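Local coordinates for integral membrane indolylacetylinositol arabinosyltransferase EmbC (Mycolicibacterium smegmatis, PDB 7BVE), which probably polymerises arabinose into the arabinan of the mycobacterial cell wall as a multi-helix membrane glycosyltransferase, at residues A[844-853]-A[920-929]; A[860-871]-A[903-913]. All blocks are in the same frame, centred on the assembly; numbering follows the deposited sequence.

Contact 1. Residues A[844-853]-A[920-929]; sequences AVLRSAWYRL and ATQIRLVASD. With CA (calcium ion), chain E.
Trp850 lays one face of its indole against the aliphatic run of Arg924, whose CB makes a CH-pi contact 4.1 Å from the centroid of the six-membered ring. The two residues sit where an antiparallel strand pair of the C-terminal domain, whose family belongs to the galactose-binding-domain-like clan, slips by one residue. On one side of the slip Leu846 and Ala927 exchange backbone hydrogen bonds; on the other Tyr851 and Ile923 do the same, with Tyr851 N reaching Ile923 O at 2.9 Å. The chain of Arg924 leaves with CG anti to its backbone N (chi1 -174°) and bends at chi3, which brings the guanidinium between two neighbours. Trp850 CZ2 touches one face near the rim, 3.3 Å from Arg924 NH1, and Arg847 CD lies over the opposite face, 4.0 Å from Arg924 CZ. Ring and guanidinium planes are 35° apart, so this is not a parallel stack. Gln879 accepts a hydrogen bond from Arg924 NH2. Thr921 and Gln922 form a classic beta bulge opposite Ala881. At the Leu853 end of the pair, CD1 of Leu853 meets Ile923 CG2 at 3.7 Å, the two side chains crossing at about a right angle. At the far end Asp929 N makes a weak bond to Ala844 O, while its carboxylate OD2 binds the calcium ion at 2.7 Å.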
loop_
_atom_site.group_PDB
_atom_site.type_symbol
_atom_site.label_atom_id
_atom_site.label_comp_id
_atom_site.label_asym_id
_atom_site.label_seq_id
_atom_site.Cartn_x
_atom_site.Cartn_y
_atom_site.Cartn_z
ATOM N N ALA A 844 22.888 -31.319 24.668
ATOM C CA ALA A 844 23.495 -30.733 25.852
ATOM C C ALA A 844 22.486 -30.696 26.992
ATOM O O ALA A 844 21.314 -30.371 26.792
ATOM C CB ALA A 844 24.006 -29.319 25.558
ATOM N N VAL A 845 22.947 -31.054 28.188
ATOM C CA VAL A 845 22.134 -31.001 29.399
ATOM C C VAL A 845 22.955 -30.348 30.498
ATOM O O VAL A 845 24.039 -30.831 30.839
ATOM C CB VAL A 845 21.649 -32.394 29.853
ATOM C CG1 VAL A 845 21.064 -32.327 31.258
ATOM C CG2 VAL A 845 20.596 -32.936 28.896
ATOM N N LEU A 846 22.436 -29.257 31.053
ATOM C CA LEU A 846 23.091 -28.520 32.120
ATOM C C LEU A 846 22.266 -28.598 33.399
ATOM O O LEU A 846 21.038 -28.489 33.372
ATOM C CB LEU A 846 23.311 -27.063 31.708
ATOM C CG LEU A 846 24.014 -26.152 32.707
ATOM C CD1 LEU A 846 25.314 -26.776 33.102
ATOM C CD2 LEU A 846 24.264 -24.806 32.074
ATOM N N ARG A 847 22.955 -28.802 34.516
ATOM C CA ARG A 847 22.296 -28.929 35.812
ATOM C C ARG A 847 23.202 -28.298 36.857
ATOM O O ARG A 847 24.338 -28.739 37.035
ATOM C CB ARG A 847 22.015 -30.389 36.131
ATOM C CG ARG A 847 21.244 -30.607 37.405
ATOM C CD ARG A 847 20.950 -32.076 37.606
ATOM N NE ARG A 847 20.097 -32.595 36.543
ATOM C CZ ARG A 847 20.467 -33.528 35.673
ATOM N NH1 ARG A 847 19.617 -33.931 34.740
ATOM N NH2 ARG A 847 21.679 -34.063 35.740
ATOM N N SER A 848 22.699 -27.288 37.556
ATOM C CA SER A 848 23.550 -26.419 38.351
ATOM C C SER A 848 23.792 -26.991 39.744
ATOM O O SER A 848 23.514 -28.156 40.033
ATOM C CB SER A 848 22.932 -25.029 38.447
ATOM O OG SER A 848 23.712 -24.196 39.274
ATOM N N ALA A 849 24.352 -26.149 40.609
ATOM C CA ALA A 849 24.507 -26.459 42.022
ATOM C C ALA A 849 23.291 -25.941 42.783
ATOM O O ALA A 849 22.368 -25.363 42.206
ATOM C CB ALA A 849 25.798 -25.856 42.565
ATOM N N TRP A 850 23.276 -26.130 44.096
ATOM C CA TRP A 850 22.189 -25.627 44.923
ATOM C C TRP A 850 22.545 -24.230 45.408
ATOM O O TRP A 850 23.628 -24.021 45.962
ATOM C CB TRP A 850 21.922 -26.559 46.101
ATOM C CG TRP A 850 21.373 -27.879 45.685
ATOM C CD1 TRP A 850 22.055 -29.050 45.589
ATOM C CD2 TRP A 850 20.029 -28.163 45.276
ATOM N NE1 TRP A 850 21.217 -30.051 45.163
ATOM C CE2 TRP A 850 19.967 -29.528 44.963
ATOM C CE3 TRP A 850 18.870 -27.393 45.154
ATOM C CZ2 TRP A 850 18.797 -30.140 44.534
ATOM C CZ3 TRP A 850 17.710 -28.004 44.727
ATOM C CH2 TRP A 850 17.682 -29.361 44.423
ATOM N N TYR A 851 21.648 -23.276 45.186
ATOM C CA TYR A 851 21.851 -21.892 45.594
ATOM C C TYR A 851 20.945 -21.559 46.766
ATOM O O TYR A 851 19.746 -21.833 46.721
ATOM C CB TYR A 851 21.572 -20.929 44.447
ATOM C CG TYR A 851 22.578 -20.990 43.337
ATOM C CD1 TYR A 851 23.835 -20.429 43.489
ATOM C CD2 TYR A 851 22.262 -21.574 42.123
ATOM C CE1 TYR A 851 24.756 -20.469 42.476
ATOM C CE2 TYR A 851 23.180 -21.618 41.101
ATOM C CZ TYR A 851 24.423 -21.063 41.285
ATOM O OH TYR A 851 25.344 -21.099 40.272
ATOM N N ARG A 852 21.523 -20.954 47.798
ATOM C CA ARG A 852 20.770 -20.556 48.977
ATOM C C ARG A 852 19.835 -19.394 48.651
ATOM O O ARG A 852 20.215 -18.442 47.968
ATOM C CB ARG A 852 21.737 -20.150 50.086
ATOM C CG ARG A 852 21.099 -19.769 51.393
ATOM C CD ARG A 852 20.541 -20.966 52.095
ATOM N NE ARG A 852 21.587 -21.868 52.570
ATOM C CZ ARG A 852 21.371 -23.100 53.009
ATOM N NH1 ARG A 852 22.380 -23.846 53.421
ATOM N NH2 ARG A 852 20.141 -23.586 53.028
ATOM N N LEU A 853 18.588 -19.478 49.148
ATOM C CA LEU A 853 17.614 -18.403 49.001
ATOM C C LEU A 853 17.594 -17.511 50.239
ATOM O O LEU A 853 17.795 -17.992 51.358
ATOM C CB LEU A 853 16.200 -18.938 48.751
ATOM C CG LEU A 853 15.889 -19.492 47.372
ATOM C CD1 LEU A 853 14.527 -20.122 47.385
ATOM C CD2 LEU A 853 15.911 -18.364 46.387
ATOM N N ALA A 920 10.424 -23.232 50.214
ATOM C CA ALA A 920 11.632 -23.555 49.475
ATOM C C ALA A 920 12.820 -22.802 50.047
ATOM O O ALA A 920 12.696 -21.675 50.534
ATOM C CB ALA A 920 11.469 -23.215 48.001
ATOM N N THR A 921 13.985 -23.436 49.986
ATOM C CA THR A 921 15.166 -22.858 50.607
ATOM C C THR A 921 16.318 -22.812 49.613
ATOM O O THR A 921 17.150 -21.903 49.652
ATOM C CB THR A 921 15.543 -23.668 51.850
ATOM O OG1 THR A 921 14.400 -23.771 52.709
ATOM C CG2 THR A 921 16.665 -22.997 52.627
ATOM N N GLN A 922 16.366 -23.786 48.706
ATOM C CA GLN A 922 17.484 -23.950 47.791
ATOM C C GLN A 922 16.942 -24.164 46.388
ATOM O O GLN A 922 15.979 -24.910 46.206
ATOM C CB GLN A 922 18.356 -25.138 48.201
ATOM C CG GLN A 922 18.941 -25.016 49.592
ATOM C CD GLN A 922 19.732 -26.220 49.997
ATOM O OE1 GLN A 922 19.885 -27.159 49.225
ATOM N NE2 GLN A 922 20.222 -26.219 51.229
ATOM N N ILE A 923 17.546 -23.508 45.400
ATOM C CA ILE A 923 17.127 -23.651 44.014
ATOM C C ILE A 923 18.295 -24.172 43.181
ATOM O O ILE A 923 19.430 -24.265 43.646
ATOM C CB ILE A 923 16.582 -22.341 43.417
ATOM C CG1 ILE A 923 17.663 -21.273 43.379
ATOM C CG2 ILE A 923 15.409 -21.841 44.207
ATOM C CD1 ILE A 923 17.266 -20.058 42.598
ATOM N N ARG A 924 17.999 -24.491 41.922
ATOM C CA ARG A 924 18.975 -25.099 41.029
ATOM C C ARG A 924 18.517 -24.891 39.597
ATOM O O ARG A 924 17.332 -25.050 39.300
ATOM C CB ARG A 924 19.129 -26.592 41.336
ATOM C CG ARG A 924 20.224 -27.282 40.552
ATOM C CD ARG A 924 20.432 -28.715 41.005
ATOM N NE ARG A 924 19.353 -29.606 40.619
ATOM C CZ ARG A 924 19.255 -30.870 41.020
ATOM N NH1 ARG A 924 20.167 -31.391 41.824
ATOM N NH2 ARG A 924 18.232 -31.616 40.623
ATOM N N LEU A 925 19.433 -24.497 38.734
ATOM C CA LEU A 925 19.072 -24.245 37.323
ATOM C C LEU A 925 19.042 -25.576 36.578
ATOM O O LEU A 925 19.576 -26.541 37.078
ATOM C CB LEU A 925 20.105 -23.305 36.708
ATOM C CG LEU A 925 19.912 -21.818 36.973
ATOM C CD1 LEU A 925 21.226 -21.085 36.896
ATOM C CD2 LEU A 925 18.963 -21.235 35.966
ATOM N N VAL A 926 18.478 -25.591 35.382
ATOM C CA VAL A 926 18.348 -26.837 34.589
ATOM C C VAL A 926 18.224 -26.388 33.140
ATOM O O VAL A 926 17.509 -25.451 32.943
ATOM C CB VAL A 926 17.047 -27.531 35.002
ATOM C CG1 VAL A 926 16.408 -28.232 33.828
ATOM C CG2 VAL A 926 17.178 -28.458 36.193
ATOM N N ALA A 927 18.927 -26.991 32.180
ATOM C CA ALA A 927 18.757 -26.587 30.762
ATOM C C ALA A 927 18.953 -27.769 29.790
ATOM O O ALA A 927 19.642 -28.742 30.148
ATOM C CB ALA A 927 19.664 -25.445 30.439
ATOM N N SER A 928 18.371 -27.661 28.591
ATOM C CA SER A 928 18.479 -28.730 27.562
ATOM C C SER A 928 18.126 -28.157 26.184
ATOM O O SER A 928 17.083 -27.481 26.078
ATOM C CB SER A 928 17.593 -29.897 27.912
ATOM O OG SER A 928 16.232 -29.496 27.978
ATOM N N ASP A 929 18.947 -28.450 25.172
ATOM C CA ASP A 929 18.698 -27.951 23.792
ATOM C C ASP A 929 18.160 -29.104 22.937
ATOM O O ASP A 929 18.853 -30.134 22.828
ATOM C CB ASP A 929 19.968 -27.343 23.188
ATOM C CG ASP A 929 19.782 -26.879 21.754
ATOM O OD1 ASP A 929 18.678 -27.086 21.213
ATOM O OD2 ASP A 929 20.742 -26.314 21.192
HETATM CA CA CA E . 22.343 -27.204 19.158
#

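Contact 2. Residues A[860-871]-A[903-913]; sequences GPLLVVSAAGRF and APAWRNLRAPL
Leu909 is the apolar centre: its CD1 meets Ala867 CB at 3.7 Å and Val865 CG2 at 3.8 Å, and approaches the edge of the Phe871 ring near CZ. Leu909, Ala867 and Val865 share one face of an antiparallel strand pair, consistent with a layer of the galactose-binding-like sandwich expected for this family, and Phe871 folds in from the loop beyond it. Leu863–Ala911, Val865–Leu909 and Ala867–Arg907 are hydrogen-bonded pairs, and the strand axes run 147° apart. Toward the 869 end, Ala868 CB stands over the Trp906 five-membered ring, 4.2 Å from its centroid, as a CH-pi contact. The reverse face carries Val864 and Ser866 opposite Arg910 and Asn908. There Ser866 OG donates to Asn908 OD1 at 3.2 Å, arriving almost head-on to the amide C=O, while Val864 CG1 packs against the same oxygen. At the polar edge Arg907 starts with CG between its backbone N and carbonyl carbon (chi1 39°), then extends to NE, and its NH1 donates to Gly869 O at 3.1 Å. Gly869 has a positive phi, and its N is held by Pro904 O, carrying the pairing past the strand ends. Around the pair, strand 895-899 adjoins 907-912 and sets Phe897 against Val865, Leu909 and Ala911; Tyr1028 of strand 1020-1029 packs on Leu862, Val864 and Arg910.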
loop_
_atom_site.group_PDB
_atom_site.type_symbol
_atom_site.label_atom_id
_atom_site.label_comp_id
_atom_site.label_asym_id
_atom_site.label_seq_id
_atom_site.Cartn_x
_atom_site.Cartn_y
_atom_site.Cartn_z
ATOM N N GLY A 860 13.843 -9.141 46.717
ATOM C CA GLY A 860 13.072 -8.416 45.744
ATOM C C GLY A 860 11.973 -9.264 45.143
ATOM O O GLY A 860 11.822 -10.447 45.453
ATOM N N PRO A 861 11.193 -8.676 44.265
ATOM C CA PRO A 861 10.061 -9.404 43.682
ATOM C C PRO A 861 10.429 -10.288 42.502
ATOM O O PRO A 861 9.538 -10.879 41.886
ATOM C CB PRO A 861 9.128 -8.271 43.254
ATOM C CG PRO A 861 10.045 -7.151 42.970
ATOM C CD PRO A 861 11.164 -7.244 43.927
ATOM N N LEU A 862 11.717 -10.402 42.181
ATOM C CA LEU A 862 12.133 -11.057 40.945
ATOM C C LEU A 862 13.332 -11.949 41.203
ATOM O O LEU A 862 14.187 -11.622 42.031
ATOM C CB LEU A 862 12.478 -10.038 39.870
ATOM C CG LEU A 862 11.355 -9.334 39.148
ATOM C CD1 LEU A 862 11.942 -8.321 38.227
ATOM C CD2 LEU A 862 10.541 -10.323 38.351
ATOM N N LEU A 863 13.394 -13.056 40.474
ATOM C CA LEU A 863 14.590 -13.874 40.339
ATOM C C LEU A 863 15.004 -13.843 38.877
ATOM O O LEU A 863 14.214 -14.202 38.001
ATOM C CB LEU A 863 14.304 -15.305 40.780
ATOM C CG LEU A 863 15.399 -16.354 40.743
ATOM C CD1 LEU A 863 16.483 -16.044 41.740
ATOM C CD2 LEU A 863 14.781 -17.690 41.032
ATOM N N VAL A 864 16.226 -13.392 38.606
ATOM C CA VAL A 864 16.642 -13.091 37.241
ATOM C C VAL A 864 17.892 -13.893 36.896
ATOM O O VAL A 864 18.854 -13.918 37.669
ATOM C CB VAL A 864 16.905 -11.582 37.041
ATOM C CG1 VAL A 864 17.246 -11.296 35.604
ATOM C CG2 VAL A 864 15.718 -10.755 37.435
ATOM N N VAL A 865 17.869 -14.561 35.740
ATOM C CA VAL A 865 19.077 -15.049 35.088
ATOM C C VAL A 865 19.188 -14.343 33.746
ATOM O O VAL A 865 18.182 -13.902 33.183
ATOM C CB VAL A 865 19.090 -16.583 34.902
ATOM C CG1 VAL A 865 18.919 -17.281 36.228
ATOM C CG2 VAL A 865 18.038 -17.040 33.926
ATOM N N SER A 866 20.410 -14.197 33.255
ATOM C CA SER A 866 20.657 -13.607 31.949
ATOM C C SER A 866 20.962 -14.712 30.950
ATOM O O SER A 866 21.609 -15.704 31.291
ATOM C CB SER A 866 21.821 -12.624 32.005
ATOM O OG SER A 866 21.553 -11.570 32.901
ATOM N N ALA A 867 20.507 -14.542 29.716
ATOM C CA ALA A 867 20.641 -15.616 28.750
ATOM C C ALA A 867 20.719 -15.053 27.343
ATOM O O ALA A 867 20.102 -14.036 27.032
ATOM C CB ALA A 867 19.475 -16.592 28.860
ATOM N N ALA A 868 21.479 -15.736 26.493
ATOM C CA ALA A 868 21.607 -15.404 25.085
ATOM C C ALA A 868 21.159 -16.584 24.232
ATOM O O ALA A 868 20.862 -17.671 24.730
ATOM C CB ALA A 868 23.047 -15.017 24.736
ATOM N N GLY A 869 21.096 -16.353 22.927
ATOM C CA GLY A 869 20.801 -17.424 22.003
ATOM C C GLY A 869 19.328 -17.670 21.781
ATOM O O GLY A 869 18.500 -17.287 22.607
ATOM N N ARG A 870 18.997 -18.315 20.668
ATOM C CA ARG A 870 17.614 -18.598 20.311
ATOM C C ARG A 870 17.197 -19.937 20.900
ATOM O O ARG A 870 17.847 -20.954 20.648
ATOM C CB ARG A 870 17.468 -18.605 18.793
ATOM C CG ARG A 870 16.064 -18.837 18.282
ATOM C CD ARG A 870 16.047 -18.773 16.763
ATOM N NE ARG A 870 14.730 -19.039 16.193
ATOM C CZ ARG A 870 14.471 -19.052 14.889
ATOM N NH1 ARG A 870 15.439 -18.815 14.017
ATOM N NH2 ARG A 870 13.244 -19.301 14.456
ATOM N N PHE A 871 16.117 -19.941 21.679
ATOM C CA PHE A 871 15.608 -21.167 22.283
ATOM C C PHE A 871 14.121 -21.007 22.578
ATOM O O PHE A 871 13.539 -19.938 22.385
ATOM C CB PHE A 871 16.416 -21.550 23.529
ATOM C CG PHE A 871 16.417 -20.515 24.623
ATOM C CD1 PHE A 871 17.374 -19.515 24.649
ATOM C CD2 PHE A 871 15.504 -20.579 25.657
ATOM C CE1 PHE A 871 17.391 -18.575 25.663
ATOM C CE2 PHE A 871 15.514 -19.645 26.668
ATOM C CZ PHE A 871 16.462 -18.643 26.670
ATOM N N ALA A 903 16.026 -11.953 20.111
ATOM C CA ALA A 903 16.953 -13.056 20.122
ATOM C C ALA A 903 17.766 -13.123 18.854
ATOM O O ALA A 903 17.215 -13.093 17.758
ATOM C CB ALA A 903 16.189 -14.341 20.327
ATOM N N PRO A 904 19.082 -13.220 18.994
ATOM C CA PRO A 904 19.633 -14.032 20.050
ATOM C C PRO A 904 20.420 -13.311 21.113
ATOM O O PRO A 904 21.109 -13.997 21.859
ATOM C CB PRO A 904 20.598 -14.865 19.289
ATOM C CG PRO A 904 21.142 -13.948 18.233
ATOM C CD PRO A 904 20.096 -12.900 17.983
ATOM N N ALA A 905 20.329 -11.998 21.224
ATOM C CA ALA A 905 21.161 -11.262 22.148
ATOM C C ALA A 905 20.925 -11.366 23.599
ATOM O O ALA A 905 19.836 -11.695 24.030
ATOM C CB ALA A 905 21.163 -9.839 21.754
ATOM N N TRP A 906 21.952 -11.079 24.383
ATOM C CA TRP A 906 21.711 -11.180 25.840
ATOM C C TRP A 906 20.419 -10.489 26.272
ATOM O O TRP A 906 20.132 -9.427 25.804
ATOM C CB TRP A 906 22.893 -10.613 26.605
ATOM C CG TRP A 906 24.191 -11.330 26.450
ATOM C CD1 TRP A 906 25.184 -11.028 25.577
ATOM C CD2 TRP A 906 24.680 -12.423 27.237
ATOM N NE1 TRP A 906 26.250 -11.857 25.761
ATOM C CE2 TRP A 906 25.962 -12.729 26.764
ATOM C CE3 TRP A 906 24.164 -13.173 28.292
ATOM C CZ2 TRP A 906 26.730 -13.743 27.310
ATOM C CZ3 TRP A 906 24.914 -14.186 28.826
ATOM C CH2 TRP A 906 26.174 -14.470 28.329
ATOM N N ARG A 907 19.692 -11.138 27.176
ATOM C CA ARG A 907 18.444 -10.623 27.715
ATOM C C ARG A 907 18.283 -11.135 29.142
ATOM O O ARG A 907 19.100 -11.921 29.625
ATOM C CB ARG A 907 17.261 -11.068 26.855
ATOM C CG ARG A 907 17.369 -12.493 26.339
ATOM C CD ARG A 907 16.442 -12.723 25.155
ATOM N NE ARG A 907 16.551 -14.081 24.632
ATOM C CZ ARG A 907 15.625 -14.670 23.881
ATOM N NH1 ARG A 907 15.807 -15.910 23.449
ATOM N NH2 ARG A 907 14.515 -14.018 23.564
ATOM N N ASN A 908 17.231 -10.689 29.815
ATOM C CA ASN A 908 16.969 -11.101 31.186
ATOM C C ASN A 908 15.761 -12.020 31.209
ATOM O O ASN A 908 14.697 -11.665 30.698
ATOM C CB ASN A 908 16.719 -9.895 32.086
ATOM C CG ASN A 908 17.983 -9.138 32.419
ATOM O OD1 ASN A 908 18.978 -9.717 32.834
ATOM N ND2 ASN A 908 17.952 -7.833 32.219
ATOM N N LEU A 909 15.935 -13.201 31.789
ATOM C CA LEU A 909 14.844 -14.132 32.030
ATOM C C LEU A 909 14.389 -13.945 33.466
ATOM O O LEU A 909 15.219 -13.882 34.374
ATOM C CB LEU A 909 15.295 -15.574 31.812
ATOM C CG LEU A 909 15.852 -16.020 30.465
ATOM C CD1 LEU A 909 16.288 -17.458 30.574
ATOM C CD2 LEU A 909 14.838 -15.863 29.384
ATOM N N ARG A 910 13.083 -13.864 33.675
ATOM C CA ARG A 910 12.548 -13.432 34.955
ATOM C C ARG A 910 11.385 -14.312 35.396
ATOM O O ARG A 910 10.650 -14.870 34.577
ATOM C CB ARG A 910 12.120 -11.979 34.860
ATOM C CG ARG A 910 11.036 -11.762 33.857
ATOM C CD ARG A 910 10.660 -10.336 33.765
ATOM N NE ARG A 910 11.694 -9.549 33.102
ATOM C CZ ARG A 910 11.748 -9.393 31.789
ATOM N NH1 ARG A 910 10.844 -9.970 31.020
ATOM N NH2 ARG A 910 12.700 -8.659 31.257
ATOM N N ALA A 911 11.233 -14.435 36.712
ATOM C CA ALA A 911 10.194 -15.222 37.307
ATOM C C ALA A 911 9.980 -14.635 38.690
ATOM O O ALA A 911 10.970 -14.390 39.394
ATOM C CB ALA A 911 10.558 -16.699 37.416
ATOM N N PRO A 912 8.740 -14.385 39.099
ATOM C CA PRO A 912 8.503 -13.839 40.435
ATOM C C PRO A 912 8.775 -14.867 41.514
ATOM O O PRO A 912 8.718 -16.073 41.284
ATOM C CB PRO A 912 7.022 -13.462 40.404
ATOM C CG PRO A 912 6.692 -13.344 38.975
ATOM C CD PRO A 912 7.517 -14.362 38.285
ATOM N N LEU A 913 9.075 -14.373 42.713
ATOM C CA LEU A 913 9.248 -15.275 43.842
ATOM C C LEU A 913 7.920 -15.694 44.456
ATOM O O LEU A 913 7.911 -16.523 45.369
ATOM C CB LEU A 913 10.124 -14.637 44.916
ATOM C CG LEU A 913 11.580 -14.357 44.580
ATOM C CD1 LEU A 913 12.252 -13.757 45.784
ATOM C CD2 LEU A 913 12.269 -15.618 44.160
#

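Contact 1 and contact 2 belong to the same antiparallel sheet, their centres 14 Å apart, and they meet through their hydrophobic faces. Ile923 CD1 lies 3.8 Å from Leu863 CD2, and Leu925 CD2 is 4.0 Å from Val865 CG1, so strand 922-928 packs against 862-867, consistent with the two layers of a galactose-binding-like sandwich. Two chain connections, 851-852 to 862-867 and 907-912 to 922-928, each lead from one contact to the other. The calcium ion is bound from contact 1 by Asp929; the side chain of Phe871 in contact 2 stays about 9 Å from it and is no ligand. Neither contact contributes a residue to the ethambutol pocket.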